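Local coordinates for uncharacterized protein CPE2226 (Clostridium perfringens, PDB 3O6U) that is of unknown function but probably binds the flavin cofactor FMN, at residues 35-40 with 68-73. Numbering follows the deposited sequence.
Sequences AKYNEF and EYEPQL
E70 reaches from helix 66-80 to strand 32-41, and its OE2 accepts a hydrogen bond from the backbone N of E39 at 2.9 Å. The bond is nearly straight, at 160°, but the N-H comes from above the carboxylate plane. E70 has its CG beside the backbone N (chi1 -65°) and an extended chain beyond, which carries the carboxylate across to the strand. On the way its CG lies 3.8 Å from CD2 of Y37, at the ring edge and near the ring plane. A water lies between E70 OE1 and the carbonyl O of E39 and can donate to either; with further acceptors nearby, it may not serve both at once. R49 forms a salt bridge with the same OE1.

The carboxylate of E39 is in turn gripped by two tyrosine hydroxyls. Y69 OH donates to E39 OE1 at 2.6 Å, on the syn side. Y37 OH donates to E39 OE2 at 2.9 Å, through the anti lone pair. Together with S94 and K48, they hold this buried group by both oxygens. E39 OE1 and E70 OE2 are 3.9 Å apart; K48, in a salt bridge with E39, and R49 probably offset this negative charge.

Beside these polar groups, L73 CD1 packs 4.2 Å from Y37 CE2. F98 of helix 92-111 meets the Y37 ring edge-to-face. In this buried contact helix 66-80 lies along strand 32-41, outermost in this chain, and acidic side chains take its edge N-H groups: E74 that of Y37, E70 that of E39.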
ATOM      1  N   ALA A  35      -4.285   0.212   8.634  1.00 30.94           N
ATOM      2  CA  ALA A  35      -3.708   0.390   7.311  1.00 26.09           C
ATOM      3  C   ALA A  35      -3.479  -0.994   6.685  1.00 32.64           C
ATOM      4  O   ALA A  35      -2.777  -1.827   7.261  1.00 31.19           O
ATOM      5  CB  ALA A  35      -2.407   1.159   7.404  1.00 12.96           C
ATOM      6  N   LYS A  36      -4.094  -1.239   5.521  1.00 31.67           N
ATOM      7  CA  LYS A  36      -3.952  -2.523   4.811  1.00 28.74           C
ATOM      8  C   LYS A  36      -3.420  -2.347   3.394  1.00 21.62           C
ATOM      9  O   LYS A  36      -4.070  -1.753   2.534  1.00 24.41           O
ATOM     10  CB  LYS A  36      -5.289  -3.297   4.783  1.00 22.67           C
ATOM     11  CG  LYS A  36      -5.177  -4.728   4.204  1.00 40.38           C
ATOM     12  CD  LYS A  36      -6.144  -5.718   4.886  1.00 57.37           C
ATOM     13  CE  LYS A  36      -6.992  -6.545   3.896  1.00 59.77           C
ATOM     14  NZ  LYS A  36      -6.221  -7.461   2.990  1.00 59.78           N
ATOM     15  N   TYR A  37      -2.221  -2.856   3.150  1.00 22.74           N
ATOM     16  CA  TYR A  37      -1.627  -2.713   1.827  1.00 24.90           C
ATOM     17  C   TYR A  37      -1.269  -4.050   1.190  1.00 27.62           C
ATOM     18  O   TYR A  37      -0.552  -4.850   1.776  1.00 32.37           O
ATOM     19  CB  TYR A  37      -0.374  -1.817   1.905  1.00 24.86           C
ATOM     20  CG  TYR A  37       0.440  -1.754   0.632  1.00 25.79           C
ATOM     21  CD1 TYR A  37       0.061  -0.925  -0.421  1.00 24.96           C
ATOM     22  CD2 TYR A  37       1.591  -2.525   0.480  1.00 26.20           C
ATOM     23  CE1 TYR A  37       0.811  -0.865  -1.599  1.00 27.08           C
ATOM     24  CE2 TYR A  37       2.343  -2.475  -0.692  1.00 30.44           C
ATOM     25  CZ  TYR A  37       1.950  -1.640  -1.725  1.00 31.08           C
ATOM     26  OH  TYR A  37       2.691  -1.577  -2.883  1.00 23.40           O
ATOM     27  N   ASN A  38      -1.763  -4.269  -0.021  1.00 25.02           N
ATOM     28  CA  ASN A  38      -1.485  -5.490  -0.744  1.00 11.90           C
ATOM     29  C   ASN A  38      -1.190  -5.339  -2.221  1.00 20.13           C
ATOM     30  O   ASN A  38      -1.918  -4.647  -2.940  1.00 19.95           O
ATOM     31  CB  ASN A  38      -2.677  -6.455  -0.668  1.00  9.75           C
ATOM     32  CG  ASN A  38      -2.878  -7.041   0.696  1.00 23.97           C
ATOM     33  OD1 ASN A  38      -2.126  -7.914   1.127  1.00 26.59           O
ATOM     34  ND2 ASN A  38      -3.891  -6.562   1.395  1.00 19.51           N
ATOM     35  N   GLU A  39      -0.092  -5.965  -2.648  1.00 20.19           N
ATOM     36  CA  GLU A  39       0.191  -6.104  -4.073  1.00 19.76           C
ATOM     37  C   GLU A  39      -0.530  -7.445  -4.383  1.00 17.48           C
ATOM     38  O   GLU A  39      -0.589  -8.349  -3.553  1.00 24.50           O
ATOM     39  CB  GLU A  39       1.679  -6.144  -4.342  1.00 20.00           C
ATOM     40  CG  GLU A  39       2.305  -4.777  -4.001  1.00 23.51           C
ATOM     41  CD  GLU A  39       3.817  -4.813  -3.859  1.00 33.19           C
ATOM     42  OE1 GLU A  39       4.414  -5.897  -4.037  1.00 37.21           O
ATOM     43  OE2 GLU A  39       4.415  -3.750  -3.567  1.00 30.54           O
ATOM     44  N   PHE A  40      -1.097  -7.560  -5.569  1.00 24.16           N
ATOM     45  CA  PHE A  40      -1.915  -8.733  -5.861  1.00 24.86           C
ATOM     46  C   PHE A  40      -2.193  -8.866  -7.342  1.00 30.48           C
ATOM     47  O   PHE A  40      -2.111  -7.906  -8.099  1.00 28.36           O
ATOM     48  CB  PHE A  40      -3.240  -8.624  -5.071  1.00 17.31           C
ATOM     49  CG  PHE A  40      -4.156  -7.519  -5.548  1.00 22.82           C
ATOM     50  CD1 PHE A  40      -5.178  -7.787  -6.463  1.00 17.47           C
ATOM     51  CD2 PHE A  40      -4.000  -6.212  -5.088  1.00 23.71           C
ATOM     52  CE1 PHE A  40      -6.035  -6.768  -6.915  1.00 16.95           C
ATOM     53  CE2 PHE A  40      -4.848  -5.195  -5.535  1.00 30.16           C
ATOM     54  CZ  PHE A  40      -5.865  -5.476  -6.452  1.00 22.02           C
ATOM     55  N   GLU A  68       7.246  -9.566   4.325  1.00 28.30           N
ATOM     56  CA  GLU A  68       7.887  -8.670   5.271  1.00 30.75           C
ATOM     57  C   GLU A  68       7.606  -7.174   4.986  1.00 32.33           C
ATOM     58  O   GLU A  68       7.166  -6.456   5.889  1.00 37.74           O
ATOM     59  CB  GLU A  68       9.410  -8.864   5.261  1.00 46.47           C
ATOM     60  CG  GLU A  68       9.812 -10.313   5.077  1.00 71.48           C
ATOM     61  CD  GLU A  68      11.262 -10.593   5.428  1.00 93.53           C
ATOM     62  OE1 GLU A  68      12.159 -10.217   4.639  1.00 92.43           O
ATOM     63  OE2 GLU A  68      11.502 -11.189   6.505  1.00107.73           O
ATOM     64  N   TYR A  69       7.830  -6.696   3.754  1.00 29.69           N
ATOM     65  CA  TYR A  69       7.674  -5.261   3.543  1.00 35.34           C
ATOM     66  C   TYR A  69       6.282  -4.689   3.623  1.00 30.79           C
ATOM     67  O   TYR A  69       6.134  -3.555   4.093  1.00 30.12           O
ATOM     68  CB  TYR A  69       8.409  -4.747   2.257  1.00 21.12           C
ATOM     69  CG  TYR A  69       7.917  -5.208   0.899  1.00 25.28           C
ATOM     70  CD1 TYR A  69       6.657  -4.853   0.414  1.00 28.27           C
ATOM     71  CD2 TYR A  69       8.742  -5.964   0.070  1.00 29.06           C
ATOM     72  CE1 TYR A  69       6.244  -5.259  -0.859  1.00 19.81           C
ATOM     73  CE2 TYR A  69       8.336  -6.363  -1.176  1.00 25.75           C
ATOM     74  CZ  TYR A  69       7.097  -6.014  -1.635  1.00 27.59           C
ATOM     75  OH  TYR A  69       6.715  -6.479  -2.869  1.00 30.00           O
ATOM     76  N   GLU A  70       5.256  -5.463   3.257  1.00 24.75           N
ATOM     77  CA  GLU A  70       3.908  -4.900   3.272  1.00 22.55           C
ATOM     78  C   GLU A  70       3.427  -4.605   4.661  1.00 30.58           C
ATOM     79  O   GLU A  70       2.848  -3.554   4.901  1.00 34.38           O
ATOM     80  CB  GLU A  70       2.906  -5.786   2.504  1.00 15.06           C
ATOM     81  CG  GLU A  70       3.214  -5.875   1.012  1.00 18.94           C
ATOM     82  CD  GLU A  70       2.211  -6.716   0.266  1.00 23.62           C
ATOM     83  OE1 GLU A  70       1.492  -7.496   0.936  1.00 31.78           O
ATOM     84  OE2 GLU A  70       2.146  -6.607  -0.977  1.00 26.57           O
ATOM     85  N   PRO A  71       3.659  -5.528   5.608  1.00 34.74           N
ATOM     86  CA  PRO A  71       3.186  -5.196   6.953  1.00 33.84           C
ATOM     87  C   PRO A  71       4.046  -4.068   7.535  1.00 30.37           C
ATOM     88  O   PRO A  71       3.563  -3.287   8.350  1.00 36.55           O
ATOM     89  CB  PRO A  71       3.321  -6.507   7.719  1.00 31.26           C
ATOM     90  CG  PRO A  71       3.413  -7.574   6.645  1.00 35.90           C
ATOM     91  CD  PRO A  71       4.144  -6.912   5.524  1.00 33.33           C
ATOM     92  N   GLN A  72       5.309  -3.965   7.128  1.00 32.46           N
ATOM     93  CA  GLN A  72       6.139  -2.863   7.620  1.00 32.45           C
ATOM     94  C   GLN A  72       5.619  -1.515   7.136  1.00 40.34           C
ATOM     95  O   GLN A  72       5.489  -0.576   7.934  1.00 43.30           O
ATOM     96  CB  GLN A  72       7.603  -3.040   7.206  1.00 31.67           C
ATOM     97  CG  GLN A  72       8.268  -4.126   8.037  1.00 49.46           C
ATOM     98  CD  GLN A  72       9.707  -4.393   7.665  1.00 55.22           C
ATOM     99  OE1 GLN A  72      10.439  -3.488   7.260  1.00 52.24           O
ATOM    100  NE2 GLN A  72      10.135  -5.646   7.829  1.00 61.25           N
ATOM    101  N   LEU A  73       5.295  -1.430   5.845  1.00 27.68           N
ATOM    102  CA  LEU A  73       4.797  -0.193   5.260  1.00 25.31           C
ATOM    103  C   LEU A  73       3.514   0.241   5.960  1.00 28.79           C
ATOM    104  O   LEU A  73       3.309   1.434   6.245  1.00 22.92           O
ATOM    105  CB  LEU A  73       4.576  -0.393   3.757  1.00 26.55           C
ATOM    106  CG  LEU A  73       5.883  -0.665   3.003  1.00 23.15           C
ATOM    107  CD1 LEU A  73       5.601  -1.222   1.636  1.00 28.65           C
ATOM    108  CD2 LEU A  73       6.685   0.616   2.899  1.00 24.77           C
TER
HETATM  109  O   HOH W   1       0.239  -8.726  -0.998  1.00 28.53           O